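Local structure of ubiquinone biosynthesis accessory factor UbiJ (Escherichia coli, 6H6P) at residues G45-V50 with S58-F63. The protein binds hydrophobic ubiquinone biosynthetic intermediates through its SCP2 domain and is essential for the stability of the multi-enzyme Ubi complex in aerobic coenzyme Q synthesis. Numbering follows the deposited sequence.
Sequences GKVLRV and SLILVF
Arg49 lies alongside Ile60, its non-hydrogen-bonded partner across two antiparallel strands. With CG anti to the backbone N (chi1 -165°) and the chain extended as far as NE, the arginine brings its guanidinium over the isoleucine: Ile60 CG1 sits beneath the centre of one face, 3.8 Å from Arg49 CZ. At the edge of the same group, Arg49 NH2 makes a weak, bent hydrogen bond to Ser58 OG (3.5 Å). The stronger hold comes from beyond the pair of strands, where Arg49 NH1 bonds the carbonyl oxygen of Trp74. On the same face of the sheet the CG2 branch of Ile60 reaches diagonally to Val47, two residues before Arg49, where Val47 CG1 and Ile60 CG2 stand 3.4 Å apart, while Val47 CG2 rests against both methyls of Val62, which points the same way.

On the reverse face the paired residues are apolar. Leu48 and Leu61 run side by side and touch by their methyls, CD2 of Leu48 to CD1 of Leu61 at 4.1 Å, and Val50 pairs with Leu59. Phe63 has CG anti to its carbonyl carbon (chi1 -54°), and with chi2 near -88° the ring meets the facing strand by its edge, CE2 lying 3.9 Å from Leu48 CB and CD2 beside Lys46 O. Leu59 and Leu61 also pack on helix 15-30, so this face belongs to the core.

Between the faces, Leu48 and Leu61 exchange two backbone hydrogen bonds, as do Val50 and Leu59; Phe63 N reaches Lys46 O at 2.9 Å, and Gly45 N bonds Phe63 O. Strands 80-84 and 68-71 flank the pair on opposite sides. The arrangement is an antiparallel beta hairpin within the mixed sheet of the SCP2 domain, 47-52 being its middle strand, with one face covered by helix.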
# COMPACT_ATOMS: atom_id res chain seq x y z
N GLY C 45 4.84 -5.37 -12.52
CA GLY C 45 6.24 -5.28 -12.12
C GLY C 45 7.07 -4.37 -13.00
O GLY C 45 8.28 -4.31 -12.83
N LYS C 46 6.41 -3.66 -13.95
CA LYS C 46 7.06 -2.75 -14.89
C LYS C 46 7.12 -1.31 -14.41
O LYS C 46 6.22 -0.82 -13.74
CB LYS C 46 6.44 -2.82 -16.31
CG LYS C 46 6.41 -4.21 -16.93
CD LYS C 46 7.77 -4.71 -17.37
CE LYS C 46 7.79 -6.20 -17.56
NZ LYS C 46 9.18 -6.70 -17.70
N VAL C 47 8.21 -0.64 -14.76
CA VAL C 47 8.47 0.76 -14.47
C VAL C 47 8.65 1.45 -15.83
O VAL C 47 9.44 0.99 -16.67
CB VAL C 47 9.69 0.95 -13.53
CG1 VAL C 47 9.96 2.42 -13.26
CG2 VAL C 47 9.50 0.19 -12.22
N LEU C 48 7.83 2.48 -16.08
CA LEU C 48 7.86 3.28 -17.30
C LEU C 48 8.28 4.69 -16.90
O LEU C 48 7.54 5.38 -16.20
CB LEU C 48 6.49 3.27 -18.03
CG LEU C 48 6.33 4.12 -19.32
CD1 LEU C 48 7.25 3.66 -20.45
CD2 LEU C 48 4.89 4.06 -19.80
N ARG C 49 9.52 5.06 -17.27
CA ARG C 49 10.03 6.39 -17.00
C ARG C 49 9.70 7.20 -18.22
O ARG C 49 9.84 6.72 -19.35
CB ARG C 49 11.55 6.40 -16.73
CG ARG C 49 12.03 7.70 -16.10
CD ARG C 49 13.44 7.57 -15.58
NE ARG C 49 13.75 8.64 -14.63
CZ ARG C 49 14.09 8.47 -13.35
NH1 ARG C 49 14.19 7.24 -12.84
NH2 ARG C 49 14.34 9.52 -12.57
N VAL C 50 9.17 8.40 -17.99
CA VAL C 50 8.78 9.36 -19.00
C VAL C 50 9.62 10.59 -18.71
O VAL C 50 9.54 11.14 -17.62
CB VAL C 50 7.26 9.68 -18.97
CG1 VAL C 50 6.91 10.70 -20.03
CG2 VAL C 50 6.40 8.41 -19.13
N SER C 58 11.14 14.27 -15.05
CA SER C 58 10.66 12.95 -15.40
C SER C 58 9.48 12.54 -14.51
O SER C 58 9.31 13.09 -13.42
CB SER C 58 11.78 11.91 -15.35
OG SER C 58 12.61 12.02 -14.21
N LEU C 59 8.64 11.63 -15.02
CA LEU C 59 7.50 11.03 -14.34
C LEU C 59 7.75 9.54 -14.42
O LEU C 59 8.01 9.01 -15.50
CB LEU C 59 6.16 11.36 -15.02
CG LEU C 59 5.65 12.78 -14.94
CD1 LEU C 59 4.97 13.14 -16.22
CD2 LEU C 59 4.64 12.93 -13.82
N ILE C 60 7.69 8.86 -13.30
CA ILE C 60 7.95 7.42 -13.26
C ILE C 60 6.66 6.69 -12.90
O ILE C 60 6.09 6.96 -11.84
CB ILE C 60 9.13 7.10 -12.28
CG1 ILE C 60 10.40 7.92 -12.62
CG2 ILE C 60 9.44 5.63 -12.31
CD1 ILE C 60 10.64 9.12 -11.76
N LEU C 61 6.18 5.81 -13.80
CA LEU C 61 4.98 5.01 -13.55
C LEU C 61 5.42 3.62 -13.15
O LEU C 61 6.12 2.96 -13.92
CB LEU C 61 4.01 4.90 -14.76
CG LEU C 61 3.75 6.08 -15.70
CD1 LEU C 61 2.72 5.71 -16.72
CD2 LEU C 61 3.29 7.25 -14.98
N VAL C 62 4.99 3.16 -11.95
CA VAL C 62 5.26 1.82 -11.44
C VAL C 62 3.94 1.06 -11.45
O VAL C 62 2.97 1.51 -10.84
CB VAL C 62 5.93 1.84 -10.05
CG1 VAL C 62 6.40 0.45 -9.66
CG2 VAL C 62 7.10 2.81 -10.02
N PHE C 63 3.89 -0.07 -12.17
CA PHE C 63 2.66 -0.86 -12.32
C PHE C 63 2.58 -2.09 -11.40
O PHE C 63 3.47 -2.95 -11.35
CB PHE C 63 2.42 -1.27 -13.78
CG PHE C 63 2.41 -0.14 -14.77
CD1 PHE C 63 1.24 0.56 -15.05
CD2 PHE C 63 3.57 0.19 -15.47
CE1 PHE C 63 1.22 1.58 -16.00
CE2 PHE C 63 3.56 1.23 -16.41
CZ PHE C 63 2.38 1.92 -16.66